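Local coordinates for fibronectin type III domain-containing protein (PDB 6P2K) that probably hydrolyses xyloglucan-type beta-glucans as an ancestral glycoside hydrolase family 74 enzyme, here represented by its tandem beta-propeller catalytic portion, at residues B[5-17]-B[391-403]. Residues are numbered along the deposited sequence; the frame is centred on the assembly and turned at random.
Sequences VWQPLNPGAGGQV and PTYKGKGTESTYT. With ZN (zinc ion), chain Q.
Ala13 and Glu399 bridge two chain segments that meet between the tandem beta-propellers of the GH74 fold: 5-17 leads from the edge strand beside 765-770 into strand 17-22, while strand 388-395 runs through the other segment toward strand 403-409. The bridge rests on two fairly straight bonds, Ala13 N to Thr398 O (3.0 Å, 150° at H) and Ser400 N to Ala13 O (3.0 Å, 159°). Packing is tight at Gly12, Gly14 and Gly15: a CB on Gly14 would run into Thr401 CG2, one on Gly15 into Ser400 O, and Gly12 CA already lies 3.3 Å from Thr398 O. Beside them Asn10, with CG anti to its carbonyl carbon (chi1 -67°), crosses Glu399 at about a right angle; its ND2 touches Glu399 CG at 3.4 Å and bonds OE1 weakly, while OD1 accepts from Leu766 N and a water bridging to Thr401 OG1. Replacing Asn10 by alanine is likely to leave Leu766 N without its acceptor, cost that water one partner and open a gap over Glu399 CG. The solvent side is looser: exposed Pro8 CB meets Glu399 OE1 at 3.6 Å. Ser400 OG pairs mainly with Glu37 and weakly with a water from Gln16 O, whose OE1 binds zinc at 2.1 Å.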
loop_
_atom_site.group_PDB
_atom_site.type_symbol
_atom_site.label_atom_id
_atom_site.label_comp_id
_atom_site.label_asym_id
_atom_site.label_seq_id
_atom_site.Cartn_x
_atom_site.Cartn_y
_atom_site.Cartn_z
ATOM N N VAL B 5 -44.601 15.343 11.360
ATOM C CA VAL B 5 -44.771 14.423 10.237
ATOM C C VAL B 5 -43.607 14.533 9.258
ATOM O O VAL B 5 -42.898 13.557 9.009
ATOM C CB VAL B 5 -46.122 14.651 9.527
ATOM C CG1 VAL B 5 -46.458 13.462 8.641
ATOM C CG2 VAL B 5 -47.221 14.890 10.550
ATOM N N TRP B 6 -43.397 15.716 8.687
ATOM C CA TRP B 6 -42.270 15.940 7.796
ATOM C C TRP B 6 -40.991 16.104 8.608
ATOM O O TRP B 6 -40.963 16.840 9.600
ATOM C CB TRP B 6 -42.517 17.167 6.923
ATOM C CG TRP B 6 -43.465 16.897 5.795
ATOM C CD1 TRP B 6 -44.815 17.084 5.797
ATOM C CD2 TRP B 6 -43.130 16.385 4.502
ATOM N NE1 TRP B 6 -45.344 16.719 4.581
ATOM C CE2 TRP B 6 -44.329 16.287 3.769
ATOM C CE3 TRP B 6 -41.932 16.000 3.890
ATOM C CZ2 TRP B 6 -44.363 15.823 2.456
ATOM C CZ3 TRP B 6 -41.971 15.536 2.589
ATOM C CH2 TRP B 6 -43.177 15.452 1.887
ATOM N N GLN B 7 -39.935 15.420 8.181
ATOM C CA GLN B 7 -38.696 15.325 8.940
ATOM C C GLN B 7 -37.579 16.018 8.176
ATOM O O GLN B 7 -37.238 15.582 7.062
ATOM C CB GLN B 7 -38.347 13.857 9.189
ATOM C CG GLN B 7 -37.110 13.628 10.036
ATOM C CD GLN B 7 -37.009 12.189 10.519
ATOM O OE1 GLN B 7 -37.590 11.279 9.921
ATOM N NE2 GLN B 7 -36.275 11.978 11.606
ATOM N N PRO B 8 -36.985 17.081 8.715
ATOM C CA PRO B 8 -35.904 17.768 8.004
ATOM C C PRO B 8 -34.588 17.014 8.110
ATOM O O PRO B 8 -34.276 16.395 9.129
ATOM C CB PRO B 8 -35.817 19.120 8.720
ATOM C CG PRO B 8 -36.255 18.821 10.114
ATOM C CD PRO B 8 -37.298 17.723 10.005
ATOM N N LEU B 9 -33.807 17.084 7.027
ATOM C CA LEU B 9 -32.497 16.430 6.934
ATOM C C LEU B 9 -31.528 17.450 6.337
ATOM O O LEU B 9 -31.295 17.460 5.127
ATOM C CB LEU B 9 -32.580 15.147 6.088
ATOM C CG LEU B 9 -33.612 14.093 6.508
ATOM C CD1 LEU B 9 -33.792 13.051 5.413
ATOM C CD2 LEU B 9 -33.218 13.430 7.821
ATOM N N ASN B 10 -30.966 18.312 7.187
ATOM C CA ASN B 10 -30.251 19.484 6.700
ATOM C C ASN B 10 -29.115 19.852 7.641
ATOM O O ASN B 10 -29.195 19.585 8.845
ATOM C CB ASN B 10 -31.205 20.674 6.539
ATOM C CG ASN B 10 -32.221 20.448 5.447
ATOM O OD1 ASN B 10 -31.868 20.367 4.270
ATOM N ND2 ASN B 10 -33.490 20.333 5.829
ATOM N N PRO B 11 -28.048 20.474 7.124
ATOM C CA PRO B 11 -26.917 20.851 7.982
ATOM C C PRO B 11 -27.100 22.171 8.712
ATOM O O PRO B 11 -26.266 22.500 9.565
ATOM C CB PRO B 11 -25.751 20.940 6.991
ATOM C CG PRO B 11 -26.400 21.389 5.723
ATOM C CD PRO B 11 -27.783 20.765 5.703
ATOM N N GLY B 12 -28.148 22.933 8.410
ATOM C CA GLY B 12 -28.387 24.188 9.100
ATOM C C GLY B 12 -28.150 25.423 8.254
ATOM O O GLY B 12 -27.082 25.578 7.652
ATOM N N ALA B 13 -29.147 26.310 8.213
ATOM C CA ALA B 13 -29.091 27.582 7.475
ATOM C C ALA B 13 -28.709 27.276 6.025
ATOM O O ALA B 13 -29.286 26.362 5.422
ATOM C CB ALA B 13 -28.175 28.546 8.211
ATOM N N GLY B 14 -27.760 27.995 5.432
ATOM C CA GLY B 14 -27.356 27.750 4.063
ATOM C C GLY B 14 -27.914 28.717 3.044
ATOM O O GLY B 14 -27.614 28.571 1.852
ATOM N N GLY B 15 -28.725 29.688 3.469
ATOM C CA GLY B 15 -29.207 30.721 2.581
ATOM C C GLY B 15 -28.966 32.088 3.190
ATOM O O GLY B 15 -28.740 32.225 4.393
ATOM N N GLN B 16 -29.018 33.106 2.332
ATOM C CA GLN B 16 -28.717 34.470 2.752
ATOM C C GLN B 16 -29.603 34.884 3.922
ATOM O O GLN B 16 -30.829 34.764 3.865
ATOM C CB GLN B 16 -28.899 35.431 1.575
ATOM C CG GLN B 16 -28.603 36.889 1.897
ATOM C CD GLN B 16 -28.627 37.780 0.662
ATOM O OE1 GLN B 16 -29.671 38.328 0.289
ATOM N NE2 GLN B 16 -27.472 37.930 0.022
ATOM N N VAL B 17 -28.970 35.358 4.991
ATOM C CA VAL B 17 -29.660 35.728 6.221
ATOM C C VAL B 17 -29.853 37.237 6.231
ATOM O O VAL B 17 -28.910 37.994 5.963
ATOM C CB VAL B 17 -28.877 35.261 7.460
ATOM C CG1 VAL B 17 -29.607 35.663 8.731
ATOM C CG2 VAL B 17 -28.668 33.757 7.418
ATOM N N PRO B 391 -15.255 18.332 10.961
ATOM C CA PRO B 391 -16.428 17.592 11.424
ATOM C C PRO B 391 -17.558 17.678 10.412
ATOM O O PRO B 391 -17.614 18.583 9.575
ATOM C CB PRO B 391 -16.810 18.295 12.734
ATOM C CG PRO B 391 -15.694 19.267 13.024
ATOM C CD PRO B 391 -15.052 19.576 11.719
ATOM N N THR B 392 -18.462 16.706 10.489
ATOM C CA THR B 392 -19.758 16.890 9.862
ATOM C C THR B 392 -20.650 17.697 10.801
ATOM O O THR B 392 -20.411 17.772 12.008
ATOM C CB THR B 392 -20.408 15.548 9.524
ATOM O OG1 THR B 392 -20.665 14.820 10.733
ATOM C CG2 THR B 392 -19.497 14.724 8.619
ATOM N N TYR B 393 -21.684 18.313 10.234
ATOM C CA TYR B 393 -22.505 19.261 10.977
ATOM C C TYR B 393 -23.980 18.949 10.789
ATOM O O TYR B 393 -24.431 18.709 9.664
ATOM C CB TYR B 393 -22.213 20.700 10.536
ATOM C CG TYR B 393 -20.876 21.219 11.009
ATOM C CD1 TYR B 393 -19.712 20.962 10.292
ATOM C CD2 TYR B 393 -20.776 21.959 12.179
ATOM C CE1 TYR B 393 -18.486 21.431 10.730
ATOM C CE2 TYR B 393 -19.559 22.432 12.623
ATOM C CZ TYR B 393 -18.417 22.168 11.897
ATOM O OH TYR B 393 -17.204 22.644 12.343
ATOM N N LYS B 394 -24.728 18.966 11.889
ATOM C CA LYS B 394 -26.177 18.855 11.850
ATOM C C LYS B 394 -26.803 20.211 12.156
ATOM O O LYS B 394 -26.245 21.018 12.904
ATOM C CB LYS B 394 -26.682 17.797 12.840
ATOM C CG LYS B 394 -26.418 18.108 14.303
ATOM C CD LYS B 394 -26.915 16.976 15.185
ATOM C CE LYS B 394 -26.688 17.278 16.652
ATOM N NZ LYS B 394 -27.056 16.114 17.505
ATOM N N GLY B 395 -27.971 20.454 11.567
ATOM C CA GLY B 395 -28.599 21.751 11.690
ATOM C C GLY B 395 -29.098 22.044 13.093
ATOM O O GLY B 395 -29.356 21.154 13.904
ATOM N N LYS B 396 -29.237 23.337 13.375
ATOM C CA LYS B 396 -29.754 23.806 14.653
ATOM C C LYS B 396 -31.232 24.168 14.590
ATOM O O LYS B 396 -31.753 24.758 15.539
ATOM C CB LYS B 396 -28.943 25.005 15.151
ATOM C CG LYS B 396 -27.593 24.636 15.760
ATOM C CD LYS B 396 -26.941 25.847 16.431
ATOM C CE LYS B 396 -25.599 25.496 17.056
ATOM N NZ LYS B 396 -25.743 24.584 18.228
ATOM N N GLY B 397 -31.917 23.828 13.502
ATOM C CA GLY B 397 -33.347 24.061 13.382
ATOM C C GLY B 397 -33.770 24.889 12.187
ATOM O O GLY B 397 -34.977 24.980 11.914
ATOM N N THR B 398 -32.846 25.510 11.463
ATOM C CA THR B 398 -33.172 26.233 10.244
ATOM C C THR B 398 -32.591 25.506 9.040
ATOM O O THR B 398 -31.594 24.788 9.150
ATOM C CB THR B 398 -32.639 27.668 10.279
ATOM O OG1 THR B 398 -31.233 27.664 9.998
ATOM C CG2 THR B 398 -32.884 28.301 11.638
ATOM N N GLU B 399 -33.233 25.689 7.890
ATOM C CA GLU B 399 -32.693 25.213 6.622
ATOM C C GLU B 399 -33.171 26.153 5.528
ATOM O O GLU B 399 -34.376 26.391 5.396
ATOM C CB GLU B 399 -33.121 23.774 6.315
ATOM C CG GLU B 399 -34.593 23.479 6.548
ATOM C CD GLU B 399 -34.910 23.163 7.996
ATOM O OE1 GLU B 399 -34.194 22.320 8.577
ATOM O OE2 GLU B 399 -35.877 23.736 8.545
ATOM N N SER B 400 -32.228 26.687 4.752
ATOM C CA SER B 400 -32.577 27.718 3.783
ATOM C C SER B 400 -31.858 27.526 2.453
ATOM O O SER B 400 -31.624 28.499 1.728
ATOM C CB SER B 400 -32.275 29.113 4.342
ATOM O OG SER B 400 -32.697 29.225 5.688
ATOM N N THR B 401 -31.520 26.288 2.102
ATOM C CA THR B 401 -30.781 26.028 0.876
ATOM C C THR B 401 -31.733 25.790 -0.284
ATOM O O THR B 401 -32.804 25.199 -0.117
ATOM C CB THR B 401 -29.864 24.812 1.025
ATOM O OG1 THR B 401 -30.652 23.641 1.284
ATOM C CG2 THR B 401 -28.870 25.022 2.158
ATOM N N TYR B 402 -31.333 26.263 -1.462
ATOM C CA TYR B 402 -31.949 25.824 -2.708
ATOM C C TYR B 402 -31.357 24.466 -3.069
ATOM O O TYR B 402 -30.190 24.374 -3.468
ATOM C CB TYR B 402 -31.715 26.843 -3.822
ATOM C CG TYR B 402 -32.604 26.626 -5.034
ATOM C CD1 TYR B 402 -32.451 25.501 -5.841
ATOM C CD2 TYR B 402 -33.597 27.541 -5.367
ATOM C CE1 TYR B 402 -33.254 25.289 -6.935
ATOM C CE2 TYR B 402 -34.406 27.339 -6.471
ATOM C CZ TYR B 402 -34.230 26.208 -7.247
ATOM O OH TYR B 402 -35.027 25.987 -8.343
ATOM N N THR B 403 -32.150 23.409 -2.932
ATOM C CA THR B 403 -31.701 22.058 -3.239
ATOM C C THR B 403 -32.405 21.559 -4.494
ATOM O O THR B 403 -33.638 21.576 -4.567
ATOM C CB THR B 403 -31.957 21.112 -2.065
ATOM O OG1 THR B 403 -31.380 21.666 -0.874
ATOM C CG2 THR B 403 -31.324 19.752 -2.333
HETATM ZN ZN ZN Q . -31.152 39.288 -0.772
HETATM O O HOH W 1 -29.951 22.103 3.316
HETATM O O HOH W 2 -32.188 32.407 5.295
HETATM O O HOH W 3 -31.681 37.323 -1.302
HETATM O O HOH W 4 -29.751 39.707 -2.282
HETATM O O HOH W 5 -31.789 40.760 0.594
#